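Local coordinates for Abbfa_003403 (Acinetobacter baumannii, PDB 4ZXH), which is a four-domain nonribosomal peptide synthetase whose condensation, adenylation, carrier and thioesterase domains probably build and release a peptide-type product, at residues Arg1148-Gln1152 against Met1153-Val1157; Trp1136-Gly1139 against Gly1140-Tyr1144; Leu649-Asn652 against Asp653-Gln656. One frame throughout, in Å; residues are numbered along the deposited sequence.

Contact 1: residues Arg1148-Gln1152 against Met1153-Val1157; sequences RQLRQ and MGQQV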
ATOM      1  N   ARG A1148     -53.659   4.312 -22.230  1.00 51.29           N
ATOM      2  CA  ARG A1148     -54.993   4.906 -22.243  1.00 47.87           C
ATOM      3  C   ARG A1148     -54.907   6.416 -22.400  1.00 50.75           C
ATOM      4  O   ARG A1148     -55.748   7.022 -23.075  1.00 61.98           O
ATOM      5  CB  ARG A1148     -55.772   4.552 -20.962  1.00 51.98           C
ATOM      6  CG  ARG A1148     -57.291   4.766 -21.077  1.00 57.57           C
ATOM      7  CD  ARG A1148     -58.040   4.667 -19.740  1.00 60.90           C
ATOM      8  NE  ARG A1148     -57.677   5.751 -18.828  1.00 65.94           N
ATOM      9  CZ  ARG A1148     -58.111   7.008 -18.934  1.00 71.75           C
ATOM     10  NH1 ARG A1148     -58.933   7.349 -19.922  1.00 76.54           N
ATOM     11  NH2 ARG A1148     -57.718   7.928 -18.054  1.00 64.93           N
ATOM     12  N   GLN A1149     -53.887   7.020 -21.794  1.00 48.14           N
ATOM     13  CA  GLN A1149     -53.714   8.471 -21.857  1.00 40.81           C
ATOM     14  C   GLN A1149     -53.064   8.933 -23.164  1.00 48.67           C
ATOM     15  O   GLN A1149     -53.446   9.969 -23.703  1.00 54.56           O
ATOM     16  CB  GLN A1149     -52.892   8.970 -20.670  1.00 39.39           C
ATOM     17  CG  GLN A1149     -53.553   8.772 -19.317  1.00 38.55           C
ATOM     18  CD  GLN A1149     -52.913   9.620 -18.223  1.00 44.19           C
ATOM     19  OE1 GLN A1149     -52.166  10.555 -18.503  1.00 52.24           O
ATOM     20  NE2 GLN A1149     -53.208   9.295 -16.968  1.00 41.06           N
ATOM     21  N   LEU A1150     -52.090   8.172 -23.668  1.00 52.93           N
ATOM     22  CA  LEU A1150     -51.410   8.513 -24.922  1.00 42.09           C
ATOM     23  C   LEU A1150     -52.403   8.559 -26.093  1.00 49.00           C
ATOM     24  O   LEU A1150     -52.289   9.425 -26.963  1.00 56.28           O
ATOM     25  CB  LEU A1150     -50.272   7.529 -25.219  1.00 40.05           C
ATOM     26  CG  LEU A1150     -49.047   7.548 -24.287  1.00 41.75           C
ATOM     27  CD1 LEU A1150     -48.059   6.411 -24.613  1.00 43.07           C
ATOM     28  CD2 LEU A1150     -48.326   8.884 -24.277  1.00 39.01           C
ATOM     29  N   ARG A1151     -53.373   7.643 -26.109  1.00 47.69           N
ATOM     30  CA  ARG A1151     -54.514   7.733 -27.025  1.00 55.01           C
ATOM     31  C   ARG A1151     -55.227   9.083 -26.924  1.00 58.54           C
ATOM     32  O   ARG A1151     -55.474   9.759 -27.935  1.00 52.76           O
ATOM     33  CB  ARG A1151     -55.522   6.622 -26.741  1.00 68.84           C
ATOM     34  CG  ARG A1151     -55.132   5.263 -27.268  1.00 80.02           C
ATOM     35  CD  ARG A1151     -55.499   5.088 -28.734  1.00 87.50           C
ATOM     36  NE  ARG A1151     -55.164   3.744 -29.206  1.00 88.62           N
ATOM     37  CZ  ARG A1151     -55.879   2.650 -28.944  1.00 77.63           C
ATOM     38  NH1 ARG A1151     -56.991   2.725 -28.214  1.00 67.65           N
ATOM     39  NH2 ARG A1151     -55.483   1.476 -29.422  1.00 74.33           N
ATOM     40  N   GLN A1152     -55.562   9.462 -25.694  1.00 54.28           N
ATOM     41  CA  GLN A1152     -56.268  10.710 -25.442  1.00 65.35           C
ATOM     42  C   GLN A1152     -55.551  11.931 -26.013  1.00 59.63           C
ATOM     43  O   GLN A1152     -56.189  12.926 -26.328  1.00 67.48           O
ATOM     44  CB  GLN A1152     -56.494  10.899 -23.939  1.00 74.32           C
ATOM     45  CG  GLN A1152     -57.539   9.960 -23.369  1.00 82.26           C
ATOM     46  CD  GLN A1152     -58.824   9.984 -24.181  1.00 89.90           C
ATOM     47  OE1 GLN A1152     -59.086   9.080 -24.979  1.00 89.28           O
ATOM     48  NE2 GLN A1152     -59.625  11.033 -23.996  1.00 92.20           N
ATOM     49  N   MET A1153     -54.232  11.862 -26.145  1.00 53.86           N
ATOM     50  CA  MET A1153     -53.494  12.995 -26.672  1.00 53.84           C
ATOM     51  C   MET A1153     -53.024  12.724 -28.110  1.00 60.99           C
ATOM     52  O   MET A1153     -52.199  13.463 -28.656  1.00 60.50           O
ATOM     53  CB  MET A1153     -52.319  13.360 -25.745  1.00 51.89           C
ATOM     54  CG  MET A1153     -51.496  12.206 -25.198  1.00 56.30           C
ATOM     55  SD  MET A1153     -50.176  12.723 -24.051  1.00 61.06           S
ATOM     56  CE  MET A1153     -50.947  12.454 -22.449  1.00 59.26           C
ATOM     57  N   GLY A1154     -53.571  11.675 -28.723  1.00 66.19           N
ATOM     58  CA  GLY A1154     -53.338  11.402 -30.133  1.00 56.38           C
ATOM     59  C   GLY A1154     -52.116  10.566 -30.473  1.00 67.76           C
ATOM     60  O   GLY A1154     -51.866  10.276 -31.639  1.00 71.95           O
ATOM     61  N   GLN A1155     -51.341  10.183 -29.468  1.00 59.50           N
ATOM     62  CA  GLN A1155     -50.189   9.318 -29.695  1.00 58.56           C
ATOM     63  C   GLN A1155     -50.610   7.872 -29.941  1.00 54.79           C
ATOM     64  O   GLN A1155     -51.583   7.399 -29.358  1.00 52.66           O
ATOM     65  CB  GLN A1155     -49.231   9.382 -28.506  1.00 57.00           C
ATOM     66  CG  GLN A1155     -48.641  10.761 -28.280  1.00 58.80           C
ATOM     67  CD  GLN A1155     -47.867  11.257 -29.484  1.00 55.95           C
ATOM     68  OE1 GLN A1155     -47.413  10.463 -30.318  1.00 51.46           O
ATOM     69  NE2 GLN A1155     -47.701  12.574 -29.578  1.00 51.90           N
ATOM     70  N   GLN A1156     -49.889   7.162 -30.802  1.00 52.65           N
ATOM     71  CA  GLN A1156     -50.226   5.762 -31.006  1.00 54.00           C
ATOM     72  C   GLN A1156     -49.323   4.845 -30.177  1.00 49.95           C
ATOM     73  O   GLN A1156     -48.211   5.207 -29.793  1.00 43.65           O
ATOM     74  CB  GLN A1156     -50.175   5.376 -32.495  1.00 58.08           C
ATOM     75  CG  GLN A1156     -51.571   5.118 -33.132  1.00 85.96           C
ATOM     76  CD  GLN A1156     -52.483   4.148 -32.329  1.00107.91           C
ATOM     77  OE1 GLN A1156     -52.022   3.354 -31.496  1.00 99.06           O
ATOM     78  NE2 GLN A1156     -53.788   4.222 -32.592  1.00106.28           N
ATOM     79  N   VAL A1157     -49.844   3.660 -29.884  1.00 50.92           N
ATOM     80  CA  VAL A1157     -49.157   2.681 -29.066  1.00 44.44           C
ATOM     81  C   VAL A1157     -48.848   1.456 -29.920  1.00 47.97           C
ATOM     82  O   VAL A1157     -49.760   0.822 -30.457  1.00 54.25           O
ATOM     83  CB  VAL A1157     -50.011   2.274 -27.860  1.00 37.66           C
ATOM     84  CG1 VAL A1157     -49.276   1.266 -27.026  1.00 34.93           C
ATOM     85  CG2 VAL A1157     -50.371   3.490 -27.029  1.00 43.68           C
TER

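Contact 2: residues Trp1136-Gly1139 against Gly1140-Tyr1144; sequences WCFG and GAIAY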
ATOM      1  N   TRP A1136     -43.594  -5.730 -15.599  1.00 17.75           N
ATOM      2  CA  TRP A1136     -43.799  -6.994 -14.938  1.00 23.55           C
ATOM      3  C   TRP A1136     -44.795  -6.720 -13.831  1.00 25.35           C
ATOM      4  O   TRP A1136     -44.723  -5.677 -13.190  1.00 25.89           O
ATOM      5  CB  TRP A1136     -42.480  -7.570 -14.396  1.00 15.77           C
ATOM      6  CG  TRP A1136     -42.737  -8.628 -13.387  1.00 17.38           C
ATOM      7  CD1 TRP A1136     -43.194  -9.894 -13.626  1.00 15.64           C
ATOM      8  CD2 TRP A1136     -42.600  -8.512 -11.972  1.00 27.36           C
ATOM      9  NE1 TRP A1136     -43.329 -10.584 -12.442  1.00 17.62           N
ATOM     10  CE2 TRP A1136     -42.980  -9.753 -11.407  1.00 29.66           C
ATOM     11  CE3 TRP A1136     -42.189  -7.482 -11.115  1.00 29.89           C
ATOM     12  CZ2 TRP A1136     -42.969  -9.988 -10.031  1.00 28.52           C
ATOM     13  CZ3 TRP A1136     -42.174  -7.720  -9.733  1.00 28.18           C
ATOM     14  CH2 TRP A1136     -42.570  -8.957  -9.213  1.00 26.30           C
ATOM     15  N   CYS A1137     -45.739  -7.626 -13.614  1.00 32.11           N
ATOM     16  CA  CYS A1137     -46.718  -7.434 -12.539  1.00 34.01           C
ATOM     17  C   CYS A1137     -47.430  -6.067 -12.676  1.00 30.80           C
ATOM     18  O   CYS A1137     -47.933  -5.713 -13.750  1.00 32.93           O
ATOM     19  CB  CYS A1137     -46.021  -7.565 -11.174  1.00 27.86           C
ATOM     20  SG  CYS A1137     -47.098  -7.683  -9.708  1.00 34.73           S
ATOM     21  N   PHE A1138     -47.434  -5.296 -11.599  1.00 17.05           N
ATOM     22  CA  PHE A1138     -48.095  -3.990 -11.546  1.00 23.23           C
ATOM     23  C   PHE A1138     -47.580  -3.009 -12.619  1.00 26.64           C
ATOM     24  O   PHE A1138     -48.324  -2.148 -13.102  1.00 24.72           O
ATOM     25  CB  PHE A1138     -47.912  -3.427 -10.144  1.00 22.79           C
ATOM     26  CG  PHE A1138     -48.579  -2.115  -9.905  1.00 29.78           C
ATOM     27  CD1 PHE A1138     -49.954  -2.023  -9.835  1.00 31.09           C
ATOM     28  CD2 PHE A1138     -47.818  -0.972  -9.685  1.00 27.98           C
ATOM     29  CE1 PHE A1138     -50.567  -0.805  -9.593  1.00 34.21           C
ATOM     30  CE2 PHE A1138     -48.420   0.245  -9.433  1.00 25.53           C
ATOM     31  CZ  PHE A1138     -49.796   0.329  -9.387  1.00 25.76           C
ATOM     32  N   GLY A1139     -46.316  -3.159 -13.012  1.00 22.16           N
ATOM     33  CA  GLY A1139     -45.786  -2.398 -14.137  1.00 24.44           C
ATOM     34  C   GLY A1139     -46.672  -2.477 -15.381  1.00 30.98           C
ATOM     35  O   GLY A1139     -46.944  -1.459 -16.020  1.00 32.65           O
ATOM     36  N   GLY A1140     -47.123  -3.688 -15.715  1.00 26.19           N
ATOM     37  CA  GLY A1140     -48.103  -3.891 -16.767  1.00 33.84           C
ATOM     38  C   GLY A1140     -49.345  -3.021 -16.621  1.00 38.44           C
ATOM     39  O   GLY A1140     -49.832  -2.476 -17.623  1.00 40.72           O
ATOM     40  N   ALA A1141     -49.851  -2.867 -15.391  1.00 31.20           N
ATOM     41  CA  ALA A1141     -51.044  -2.040 -15.154  1.00 22.50           C
ATOM     42  C   ALA A1141     -50.770  -0.546 -15.380  1.00 29.28           C
ATOM     43  O   ALA A1141     -51.596   0.154 -15.951  1.00 31.74           O
ATOM     44  CB  ALA A1141     -51.574  -2.262 -13.774  1.00 22.17           C
ATOM     45  N   ILE A1142     -49.614  -0.061 -14.932  1.00 27.69           N
ATOM     46  CA  ILE A1142     -49.172   1.295 -15.249  1.00 23.21           C
ATOM     47  C   ILE A1142     -49.126   1.514 -16.753  1.00 37.39           C
ATOM     48  O   ILE A1142     -49.696   2.495 -17.255  1.00 32.74           O
ATOM     49  CB  ILE A1142     -47.799   1.587 -14.658  1.00 22.10           C
ATOM     50  CG1 ILE A1142     -47.877   1.559 -13.130  1.00 21.45           C
ATOM     51  CG2 ILE A1142     -47.274   2.915 -15.148  1.00 23.14           C
ATOM     52  CD1 ILE A1142     -46.572   1.800 -12.449  1.00 20.53           C
ATOM     53  N   ALA A1143     -48.481   0.583 -17.468  1.00 23.54           N
ATOM     54  CA  ALA A1143     -48.394   0.627 -18.935  1.00 24.63           C
ATOM     55  C   ALA A1143     -49.749   0.763 -19.599  1.00 29.14           C
ATOM     56  O   ALA A1143     -49.900   1.496 -20.579  1.00 27.99           O
ATOM     57  CB  ALA A1143     -47.708  -0.601 -19.461  1.00 23.72           C
ATOM     58  N   TYR A1144     -50.731   0.049 -19.060  1.00 33.21           N
ATOM     59  CA  TYR A1144     -52.086   0.092 -19.586  1.00 30.21           C
ATOM     60  C   TYR A1144     -52.628   1.502 -19.463  1.00 32.53           C
ATOM     61  O   TYR A1144     -53.132   2.061 -20.442  1.00 33.71           O
ATOM     62  CB  TYR A1144     -52.974  -0.903 -18.845  1.00 34.23           C
ATOM     63  CG  TYR A1144     -54.347  -1.143 -19.452  1.00 33.82           C
ATOM     64  CD1 TYR A1144     -54.491  -1.844 -20.646  1.00 37.08           C
ATOM     65  CD2 TYR A1144     -55.496  -0.722 -18.801  1.00 30.37           C
ATOM     66  CE1 TYR A1144     -55.740  -2.088 -21.191  1.00 40.01           C
ATOM     67  CE2 TYR A1144     -56.753  -0.966 -19.329  1.00 32.49           C
ATOM     68  CZ  TYR A1144     -56.873  -1.643 -20.524  1.00 42.93           C
ATOM     69  OH  TYR A1144     -58.127  -1.885 -21.051  1.00 44.65           O
TER

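Contact 3: residues Leu649-Asn652 against Asp653-Gln656; sequences LSMN and DRLQ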
ATOM      1  N   LEU A 649      29.248  -5.691  32.468  1.00 39.13           N
ATOM      2  CA  LEU A 649      29.939  -4.408  32.614  1.00 39.91           C
ATOM      3  C   LEU A 649      29.520  -3.419  31.532  1.00 43.19           C
ATOM      4  O   LEU A 649      29.344  -2.230  31.794  1.00 47.99           O
ATOM      5  CB  LEU A 649      31.455  -4.596  32.583  1.00 38.27           C
ATOM      6  CG  LEU A 649      32.091  -5.271  33.799  1.00 40.60           C
ATOM      7  CD1 LEU A 649      33.590  -5.318  33.633  1.00 41.35           C
ATOM      8  CD2 LEU A 649      31.707  -4.532  35.073  1.00 42.60           C
ATOM      9  N   SER A 650      29.363  -3.922  30.313  1.00 43.08           N
ATOM     10  CA  SER A 650      28.947  -3.105  29.181  1.00 43.57           C
ATOM     11  C   SER A 650      27.561  -2.539  29.453  1.00 45.85           C
ATOM     12  O   SER A 650      27.273  -1.374  29.178  1.00 51.80           O
ATOM     13  CB  SER A 650      28.938  -3.934  27.897  1.00 44.61           C
ATOM     14  OG  SER A 650      29.121  -3.137  26.741  1.00 48.78           O
ATOM     15  N   MET A 651      26.707  -3.379  30.015  1.00 40.78           N
ATOM     16  CA  MET A 651      25.346  -2.978  30.301  1.00 43.33           C
ATOM     17  C   MET A 651      25.335  -1.931  31.397  1.00 50.75           C
ATOM     18  O   MET A 651      24.530  -0.993  31.360  1.00 52.00           O
ATOM     19  CB  MET A 651      24.501  -4.194  30.683  1.00 35.60           C
ATOM     20  CG  MET A 651      23.899  -4.878  29.460  1.00 37.68           C
ATOM     21  SD  MET A 651      22.802  -3.792  28.478  1.00 41.14           S
ATOM     22  CE  MET A 651      23.456  -4.130  26.882  1.00 30.31           C
ATOM     23  N   ASN A 652      26.252  -2.062  32.352  1.00 45.93           N
ATOM     24  CA  ASN A 652      26.298  -1.094  33.434  1.00 43.08           C
ATOM     25  C   ASN A 652      26.634   0.316  32.972  1.00 50.32           C
ATOM     26  O   ASN A 652      26.196   1.269  33.604  1.00 59.20           O
ATOM     27  CB  ASN A 652      27.294  -1.505  34.503  1.00 38.59           C
ATOM     28  CG  ASN A 652      27.287  -0.547  35.674  1.00 48.08           C
ATOM     29  OD1 ASN A 652      26.285  -0.453  36.390  1.00 55.88           O
ATOM     30  ND2 ASN A 652      28.386   0.197  35.859  1.00 44.23           N
ATOM     31  N   ASP A 653      27.413   0.447  31.892  1.00 54.03           N
ATOM     32  CA  ASP A 653      27.761   1.763  31.319  1.00 56.29           C
ATOM     33  C   ASP A 653      26.496   2.526  30.944  1.00 56.46           C
ATOM     34  O   ASP A 653      26.409   3.744  31.108  1.00 58.24           O
ATOM     35  CB  ASP A 653      28.643   1.618  30.069  1.00 53.86           C
ATOM     36  CG  ASP A 653      30.071   1.202  30.389  1.00 56.07           C
ATOM     37  OD1 ASP A 653      30.539   1.446  31.524  1.00 55.38           O
ATOM     38  OD2 ASP A 653      30.726   0.631  29.487  1.00 54.28           O
ATOM     39  N   ARG A 654      25.517   1.775  30.449  1.00 52.80           N
ATOM     40  CA  ARG A 654      24.229   2.296  30.020  1.00 55.12           C
ATOM     41  C   ARG A 654      23.217   2.466  31.158  1.00 57.98           C
ATOM     42  O   ARG A 654      22.378   3.367  31.117  1.00 64.83           O
ATOM     43  CB  ARG A 654      23.651   1.368  28.947  1.00 54.42           C
ATOM     44  CG  ARG A 654      24.528   1.288  27.712  1.00 49.12           C
ATOM     45  CD  ARG A 654      24.285   0.042  26.895  1.00 42.70           C
ATOM     46  NE  ARG A 654      24.917   0.165  25.585  1.00 55.30           N
ATOM     47  CZ  ARG A 654      26.230   0.139  25.363  1.00 59.42           C
ATOM     48  NH1 ARG A 654      27.088  -0.004  26.363  1.00 59.83           N
ATOM     49  NH2 ARG A 654      26.687   0.269  24.128  1.00 63.48           N
ATOM     50  N   LEU A 655      23.292   1.601  32.165  1.00 56.10           N
ATOM     51  CA  LEU A 655      22.285   1.576  33.221  1.00 53.98           C
ATOM     52  C   LEU A 655      22.730   2.268  34.492  1.00 57.75           C
ATOM     53  O   LEU A 655      21.891   2.723  35.268  1.00 63.09           O
ATOM     54  CB  LEU A 655      21.902   0.138  33.553  1.00 53.46           C
ATOM     55  CG  LEU A 655      21.182  -0.613  32.442  1.00 45.02           C
ATOM     56  CD1 LEU A 655      20.860  -1.998  32.918  1.00 34.36           C
ATOM     57  CD2 LEU A 655      19.928   0.142  32.043  1.00 46.44           C
ATOM     58  N   GLN A 656      24.043   2.325  34.703  1.00 56.76           N
ATOM     59  CA  GLN A 656      24.631   2.969  35.879  1.00 56.58           C
ATOM     60  C   GLN A 656      23.965   2.481  37.161  1.00 57.89           C
ATOM     61  O   GLN A 656      23.381   3.272  37.903  1.00 61.10           O
ATOM     62  CB  GLN A 656      24.521   4.494  35.770  1.00 61.41           C
ATOM     63  CG  GLN A 656      25.377   5.116  34.670  1.00 67.65           C
ATOM     64  CD  GLN A 656      26.866   5.023  34.961  1.00 81.42           C
ATOM     65  OE1 GLN A 656      27.518   4.033  34.625  1.00 84.04           O
ATOM     66  NE2 GLN A 656      27.415   6.063  35.581  1.00 89.69           N
TER

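Contact 1: residues Arg1148-Gln1152 against Met1153-Val1157
Leu1150 and Gln1155 meet across a Schellman motif that ends helix 1138-1152 of the thioesterase domain. This is a local contact. It turns the chain from the helix into strand 1157-1163 of the alpha/beta-hydrolase sheet.

Backbone hydrogen bonds define the motif. Gly1154 N donates to Arg1151 O at 2.8 Å. Gln1155 N reaches back to Leu1150 O, also at 2.8 Å, but the bond is bent and weak. Met1153 N gives Leu1150 O a second bond of 3.2 Å. The Leu1150 carbonyl is thus gripped by two donors. Gly1154 carries the positive phi (88°) that reverses the chain.

Apolar contacts lie beside the cap. Leu1150 CB packs on Gln1155 CB at 3.9 Å. Its CD2 branch touches Met1153 SD at 4.3 Å, and its CB approaches Val1157 CG2 at 4.4 Å. Leu1150 and Met1153 also rest on Ile1119 of helix 1111-1125, so the cap closes against the neighbouring helix.

Polar side chains point to other parts of the domain. Gln1155 bonds to Gly1129 N and Gln1128 OE1, while Gln1149 holds Thr1116. Arg1151 bends at chi2 (-84°), which brings NE beside the Gln1156 amide. There Arg1151 NE lies 3.7 Å from Gln1156 NE2, two donors side by side, with guanidinium and amide planes 64° apart. Arg1151 is tied instead through NH2 to Asp1259 O. The oxygen of the same amide lies at the guanidinium edge, in its plane. That atom, Gln1156 OE1, is taken by the backbone of the next residue, Val1157 N, at 2.7 Å.

Contact 2: residues Trp1136-Gly1139 against Gly1140-Tyr1144
The Phe1138 ring meets two side chains of the next helical turn, each at an oblique angle. Ile1142 CD1 lies 3.9 Å from Phe1138 CE2, and Ala1141 CB lies 4.3 Å from Phe1138 CD1. CG of Phe1138 is anti to the backbone N (chi1 -178°), and this brings CE2 of the ring to Ile1142. Ile1111 and Leu1250 touch the same ring, so it sits between the first turn and helices 1111-1125 and 1233-1251. The other flat group is the Trp1136 indole. One face carries Cys1137 CB, 3.6 Å above the plane and over the ring centre. The His1297 ring also meets this indole, and Trp1136 NE1 bonds to His1297 O.

The backbone opens helix 1138-1152. Cys1137 has a positive phi (54°), and Gly1140 N makes a weak bond of 2.9 Å to Cys1137 O. Helical bonding then sets in. Ile1142 N bonds to Phe1138 O at 3.1 Å, and Ala1143 N bonds to Gly1139 O at 2.9 Å. The two glycines present only backbone at the start of the helix. Cys1137 O also accepts a hydrogen bond from Thr1165 OG1.

Gly1135, Cys1137 and Gly1139 fit the nucleophile elbow of the alpha/beta-hydrolase fold, a sharp turn between strand 1131-1136 and the helix. Cys1137, His1297 and Asp1164 are placed as a Cys-His-Asp triad would be. In this family the backbone N after the nucleophile usually helps form the oxyanion hole. Phe1138 N holds that position, consistent with a Cys1137 thiol poised for attack, and with backbone N-H groups of the helix start probably helping to stabilise the negative charge that develops on the substrate oxygen.

Contact 3: residues Leu649-Asn652 against Asp653-Gln656
The last turns of helix 641-655, in the adenylation domain, bring Arg654 back over Ser650. Arg654 NH1 donates to the backbone Ser650 O at 3.1 Å. It comes from above the carbonyl plane, and the oxygen lies near the plane of the guanidinium at its edge. The chain is extended from CG to NE, which lets the guanidinium reach one turn back. Ser650 OG is held by Ala790 N. The Ser650 carbonyl also receives a weak bond from Asp653 N. Asp653 OD2 bonds to Tyr478 OH.

This is a helix C-terminus. Gln656 is the first residue past the helix, with a positive phi (50°). Its N still bonds to Asn652 O at 2.6 Å, and Leu655 N bonds to Met651 O at 3.0 Å. The alkyl part of Arg654 runs past Met651, with Arg654 CD 4.3 Å from Met651 CE. Arg654 and Leu655 both rest on Trp760 of strand 756-763, so this side of the helix packs on the sheet. Asn652 has CG anti to its N (chi1 -176°). The amide thereby points along the helix to its end, where Asn652 OD1 accepts Val657 N.

In the fold
Contacts 1 and 2 take opposite ends of helix 1138-1152, with centres 16 Å apart. Contact 2 is the buried start and contact 1 the partly buried finish, so together they frame the helix of one beta-alpha-beta unit. Contact 3 is also a helix C-terminus, but in the adenylation region, about 88 Å between centres from contact 2 and 99 Å from contact 1. The chemistry follows the place. Contact 2 is glycine-rich and apolar, beside a probable active site. Contacts 1 and 3 lie partly at the surface and add arginine and amide side chains. Contact 1 turns on a glycine, whereas in contact 3 a glutamine takes the positive phi.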